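Local atomic coordinates of aldehyde dehydrogenase family protein (PDB entry 6X9L), a protein that oxidises long-chain aliphatic aldehydes, probably including octanal, with NAD+ as the likely acceptor, as a member of the aldehyde dehydrogenase family. Residues 19-24 with 207-212; 147-152 with 175-180. The protein carries 1 engineered substitution. One frame throughout, in Å; residues are numbered along the deposited sequence.

Contact 1. Residues 19-24 with 207-212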
loop_
_atom_site.group_PDB
_atom_site.type_symbol
_atom_site.label_atom_id
_atom_site.label_comp_id
_atom_site.label_asym_id
_atom_site.label_seq_id
_atom_site.Cartn_x
_atom_site.Cartn_y
_atom_site.Cartn_z
ATOM N N PHE A 19 30.801 4.409 3.621
ATOM C CA PHE A 19 29.371 4.654 3.546
ATOM C C PHE A 19 29.115 6.110 3.911
ATOM O O PHE A 19 29.891 6.720 4.649
ATOM C CB PHE A 19 28.590 3.710 4.480
ATOM C CG PHE A 19 28.764 2.243 4.157
ATOM C CD1 PHE A 19 28.931 1.815 2.844
ATOM C CD2 PHE A 19 28.784 1.289 5.169
ATOM C CE1 PHE A 19 29.107 0.454 2.556
ATOM C CE2 PHE A 19 28.956 -0.067 4.886
ATOM C CZ PHE A 19 29.120 -0.480 3.583
ATOM N N TYR A 20 28.029 6.684 3.377
ATOM C CA TYR A 20 27.635 8.045 3.738
ATOM C C TYR A 20 26.539 7.973 4.800
ATOM O O TYR A 20 25.363 7.718 4.499
ATOM C CB TYR A 20 27.187 8.850 2.528
ATOM C CG TYR A 20 27.004 10.320 2.877
ATOM C CD1 TYR A 20 28.094 11.176 2.952
ATOM C CD2 TYR A 20 25.750 10.842 3.159
ATOM C CE1 TYR A 20 27.939 12.525 3.282
ATOM C CE2 TYR A 20 25.583 12.181 3.489
ATOM C CZ TYR A 20 26.681 13.024 3.546
ATOM O OH TYR A 20 26.510 14.360 3.867
ATOM N N ILE A 21 26.938 8.217 6.046
ATOM C CA ILE A 21 26.073 8.087 7.205
ATOM C C ILE A 21 26.213 9.350 8.044
ATOM O O ILE A 21 27.323 9.698 8.464
ATOM C CB ILE A 21 26.424 6.837 8.025
ATOM C CG1 ILE A 21 26.211 5.597 7.165
ATOM C CG2 ILE A 21 25.600 6.767 9.312
ATOM C CD1 ILE A 21 26.385 4.318 7.911
ATOM N N ASP A 22 25.098 10.050 8.257
ATOM C CA ASP A 22 25.019 11.137 9.229
ATOM C C ASP A 22 25.920 12.312 8.848
ATOM O O ASP A 22 26.505 12.971 9.711
ATOM C CB ASP A 22 25.358 10.626 10.627
ATOM C CG ASP A 22 24.978 11.602 11.714
ATOM O OD1 ASP A 22 24.064 12.422 11.500
ATOM O OD2 ASP A 22 25.600 11.545 12.791
ATOM N N GLY A 23 26.037 12.576 7.546
ATOM C CA GLY A 23 26.758 13.730 7.054
ATOM C C GLY A 23 28.227 13.515 6.768
ATOM O O GLY A 23 28.908 14.467 6.375
ATOM N N HIS A 24 28.740 12.303 6.941
ATOM C CA HIS A 24 30.157 12.039 6.755
ATOM C C HIS A 24 30.306 10.686 6.085
ATOM O O HIS A 24 29.380 9.877 6.082
ATOM C CB HIS A 24 30.934 12.046 8.090
ATOM C CG HIS A 24 30.486 13.103 9.047
ATOM N ND1 HIS A 24 29.365 12.961 9.840
ATOM C CD2 HIS A 24 31.013 14.315 9.353
ATOM C CE1 HIS A 24 29.220 14.044 10.590
ATOM N NE2 HIS A 24 30.207 14.878 10.315
ATOM N N VAL A 207 19.753 13.199 6.928
ATOM C CA VAL A 207 18.551 13.154 6.100
ATOM C C VAL A 207 18.705 12.123 4.988
ATOM O O VAL A 207 17.741 11.430 4.629
ATOM C CB VAL A 207 18.214 14.545 5.547
ATOM C CG1 VAL A 207 16.996 14.457 4.640
ATOM C CG2 VAL A 207 17.952 15.505 6.695
ATOM N N PHE A 208 19.921 11.980 4.445
ATOM C CA PHE A 208 20.202 11.020 3.385
ATOM C C PHE A 208 21.393 10.162 3.776
ATOM O O PHE A 208 22.450 10.687 4.131
ATOM C CB PHE A 208 20.487 11.716 2.051
ATOM C CG PHE A 208 21.049 10.807 1.014
ATOM C CD1 PHE A 208 20.214 9.986 0.274
ATOM C CD2 PHE A 208 22.421 10.752 0.786
ATOM C CE1 PHE A 208 20.728 9.124 -0.689
ATOM C CE2 PHE A 208 22.940 9.901 -0.176
ATOM C CZ PHE A 208 22.084 9.085 -0.914
ATOM N N ASN A 209 21.230 8.841 3.693
ATOM C CA ASN A 209 22.283 7.916 4.081
ATOM C C ASN A 209 22.447 6.840 3.021
ATOM O O ASN A 209 21.460 6.325 2.494
ATOM C CB ASN A 209 21.975 7.303 5.431
ATOM C CG ASN A 209 21.866 8.350 6.515
ATOM O OD1 ASN A 209 22.866 8.853 6.996
ATOM N ND2 ASN A 209 20.648 8.692 6.891
ATOM N N LEU A 210 23.708 6.517 2.711
ATOM C CA LEU A 210 24.065 5.563 1.668
ATOM C C LEU A 210 24.820 4.370 2.260
ATOM O O LEU A 210 25.839 4.543 2.946
ATOM C CB LEU A 210 24.915 6.250 0.604
ATOM C CG LEU A 210 25.070 5.498 -0.710
ATOM C CD1 LEU A 210 25.383 6.487 -1.785
ATOM C CD2 LEU A 210 26.186 4.502 -0.589
ATOM N N VAL A 211 24.327 3.160 2.001
ATOM C CA VAL A 211 25.052 1.950 2.364
ATOM C C VAL A 211 25.090 1.034 1.148
ATOM O O VAL A 211 24.064 0.791 0.503
ATOM C CB VAL A 211 24.427 1.213 3.568
ATOM C CG1 VAL A 211 25.267 -0.000 3.925
ATOM C CG2 VAL A 211 24.289 2.139 4.772
ATOM N N ASN A 212 26.271 0.523 0.835
ATOM C CA ASN A 212 26.427 -0.432 -0.244
ATOM C C ASN A 212 26.373 -1.851 0.306
ATOM O O ASN A 212 26.655 -2.098 1.482
ATOM C CB ASN A 212 27.743 -0.191 -0.979
ATOM C CG ASN A 212 27.680 1.005 -1.888
ATOM O OD1 ASN A 212 26.675 1.221 -2.572
ATOM N ND2 ASN A 212 28.753 1.798 -1.907
#

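Contact 2. Residues 147-152 with 175-180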
loop_
_atom_site.group_PDB
_atom_site.type_symbol
_atom_site.label_atom_id
_atom_site.label_comp_id
_atom_site.label_asym_id
_atom_site.label_seq_id
_atom_site.Cartn_x
_atom_site.Cartn_y
_atom_site.Cartn_z
ATOM N N GLU A 147 1.547 14.275 6.700
ATOM C CA GLU A 147 2.806 14.300 7.426
ATOM C C GLU A 147 3.760 13.271 6.847
ATOM O O GLU A 147 3.324 12.247 6.310
ATOM C CB GLU A 147 2.606 13.999 8.915
ATOM C CG GLU A 147 1.640 14.907 9.606
ATOM C CD GLU A 147 1.357 14.485 11.038
ATOM O OE1 GLU A 147 0.618 15.237 11.728
ATOM O OE2 GLU A 147 1.865 13.416 11.467
ATOM N N PRO A 148 5.068 13.516 6.941
ATOM C CA PRO A 148 6.038 12.505 6.509
ATOM C C PRO A 148 5.865 11.235 7.316
ATOM O O PRO A 148 5.598 11.277 8.513
ATOM C CB PRO A 148 7.392 13.171 6.784
ATOM C CG PRO A 148 7.096 14.227 7.757
ATOM C CD PRO A 148 5.735 14.724 7.412
ATOM N N ILE A 149 6.018 10.097 6.651
ATOM C CA ILE A 149 5.815 8.843 7.363
ATOM C C ILE A 149 7.017 8.490 8.238
ATOM O O ILE A 149 6.869 7.731 9.204
ATOM C CB ILE A 149 5.473 7.724 6.363
ATOM C CG1 ILE A 149 5.075 6.443 7.095
ATOM C CG2 ILE A 149 6.634 7.492 5.382
ATOM C CD1 ILE A 149 4.352 5.464 6.204
ATOM N N GLY A 150 8.200 9.032 7.942
ATOM C CA GLY A 150 9.340 8.881 8.822
ATOM C C GLY A 150 10.643 8.458 8.170
ATOM O O GLY A 150 11.108 9.080 7.207
ATOM N N VAL A 151 11.261 7.411 8.719
ATOM C CA VAL A 151 12.490 6.856 8.158
ATOM C C VAL A 151 12.121 5.860 7.059
ATOM O O VAL A 151 11.272 4.982 7.262
ATOM C CB VAL A 151 13.339 6.191 9.260
ATOM C CG1 VAL A 151 14.530 5.485 8.651
ATOM C CG2 VAL A 151 13.783 7.213 10.299
ATOM N N CYS A 152 12.768 5.986 5.893
ATOM C CA CYS A 152 12.419 5.236 4.687
ATOM C C CYS A 152 13.626 4.469 4.151
ATOM O O CYS A 152 14.719 5.035 4.027
ATOM C CB CYS A 152 11.896 6.180 3.578
ATOM S SG CYS A 152 10.465 7.169 4.021
ATOM N N ALA A 175 8.905 15.543 1.170
ATOM C CA ALA A 175 7.822 15.260 2.100
ATOM C C ALA A 175 8.227 15.487 3.547
ATOM O O ALA A 175 7.358 15.509 4.424
ATOM C CB ALA A 175 7.352 13.816 1.913
ATOM N N GLY A 176 9.515 15.658 3.805
ATOM C CA GLY A 176 10.039 15.702 5.144
ATOM C C GLY A 176 10.524 14.373 5.671
ATOM O O GLY A 176 10.812 14.274 6.863
ATOM N N CYS A 177 10.615 13.348 4.834
ATOM C CA CYS A 177 11.140 12.080 5.323
ATOM C C CYS A 177 12.668 12.106 5.463
ATOM O O CYS A 177 13.379 12.990 4.971
ATOM C CB CYS A 177 10.740 10.924 4.409
ATOM S SG CYS A 177 8.994 10.499 4.474
ATOM N N THR A 178 13.164 11.078 6.127
ATOM C CA THR A 178 14.582 10.818 6.258
ATOM C C THR A 178 14.829 9.430 5.675
ATOM O O THR A 178 13.953 8.567 5.724
ATOM C CB THR A 178 14.967 10.959 7.730
ATOM O OG1 THR A 178 16.104 11.820 7.837
ATOM C CG2 THR A 178 15.190 9.627 8.396
ATOM N N VAL A 179 15.989 9.225 5.062
ATOM C CA VAL A 179 16.118 8.166 4.071
ATOM C C VAL A 179 17.471 7.463 4.182
ATOM O O VAL A 179 18.510 8.105 4.387
ATOM C CB VAL A 179 15.911 8.753 2.663
ATOM C CG1 VAL A 179 17.171 8.640 1.824
ATOM C CG2 VAL A 179 14.723 8.099 2.010
ATOM N N VAL A 180 17.454 6.131 4.041
ATOM C CA VAL A 180 18.669 5.321 3.906
ATOM C C VAL A 180 18.554 4.500 2.623
ATOM O O VAL A 180 17.585 3.749 2.441
ATOM C CB VAL A 180 18.900 4.403 5.110
ATOM C CG1 VAL A 180 17.769 3.466 5.251
ATOM C CG2 VAL A 180 20.145 3.599 4.890
#

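Contact 1. Residues 19-24 with 207-212
An N-terminal beta hairpin, strands 19-21 and 24-26, lies against the edge of the Rossmann-like NAD-binding sheet, where Y20 and L210 form a single antiparallel bridge of the hydrogen-bonded type. The two short strands run roughly antiparallel. L210 N gives a bond to Y20 O at 2.7 Å, whereas the return bond from Y20 N to L210 O is weak. Beyond the bridge the side chain of N209 takes over from the backbone: its CG lies beside its own backbone N (chi1 -60°), and OD1 receives D22 N at 2.8 Å, almost in line with the amide C=O. That amide therefore grips the start of the type I' turn I21-H24, in which D22 and G23 both have positive phi. ND2 of the same amide bonds to G206 O, which helps fix its rotation. At the other end the F19 ring lies across V211, whose CG1 sits over the ring centre, 3.8 Å from the centroid and 9° off the normal, a CH-pi contact. Y20 works differently: with CG anti to the backbone N (chi1 -170°), its ring presents an edge to F208 O, 3.4 Å from CD2, and CD2 also meets F208 CD2 at 4.1 Å. The phenol OH is hydrogen-bonded to H199 of helix 188-201, and W25 of the hairpin packs edge-to-face with Y20. F208 and L210 rest on helix 188-201, N209 and D22 touch A62 of helix 53-71, and strand 178-182 pairs with the far edge of 208-210.

Contact 2. Residues 147-152 with 175-180
Parallel strand pairing within a beta-alpha-beta unit joins G150-C152 to T178-V180; strand 143-155, helix 161-174 and strand 178-182 form this unit in the Rossmann-like NAD-binding domain. V151 pairs with T178 and C152 with V179. Three backbone bonds of 2.8 to 3.1 Å stitch the strands: T178 N to G150 O, C152 N to T178 O, and V180 N to C152 O. On one face of the sheet V151 and T178 lie side by side, pointing the same way, and their CG2 methyls meet. This face is covered by helix 53-71, and T178 OG1 bonds to G206 O. The opposite face carries C152 and V179, with C152 CB against V179 CG2.

Before the pairing starts, P148 packs on the end of the helix. Its ring lies over the Schellman turn, CB 3.3 Å from A175 O, and G176, with positive phi, turns the chain from helix 161-174 into the strand. The 147-149 end also faces the second subunit, where R439 of that subunit bonds to P148 O. Y476 touches C152, A175 and C177 from the same chain. Between the proline and the strands sits the C177 thiol, its SG 3.9 Å from I149 CG2. In both cysteines the sulfur lies beside its own backbone N (chi1 -71° in C177, -58° in C152), and the two SG atoms, C177 SG and C152 SG, approach to 3.7 Å as packed thiols, far beyond disulfide length.

How the contacts relate
From the N terminus the chain first lays down the hairpin strand 19-21, then passes through helix 53-71 and further helices to strand 143-155. Helix 161-174 leads it to strand 178-182, and contact 2 closes this short loop of 22 residues. After helix 188-201 the chain reaches strand 208-210, and contact 1 closes a far longer loop of 182 residues, inside which contact 2 is nested. The two meet through strand 178-182: V207 O and N209 N probably hydrogen-bond to V179 N and V179 O. Together they tie the N-terminal hairpin to one side of the NAD-binding sheet, and through it to strand 143-155.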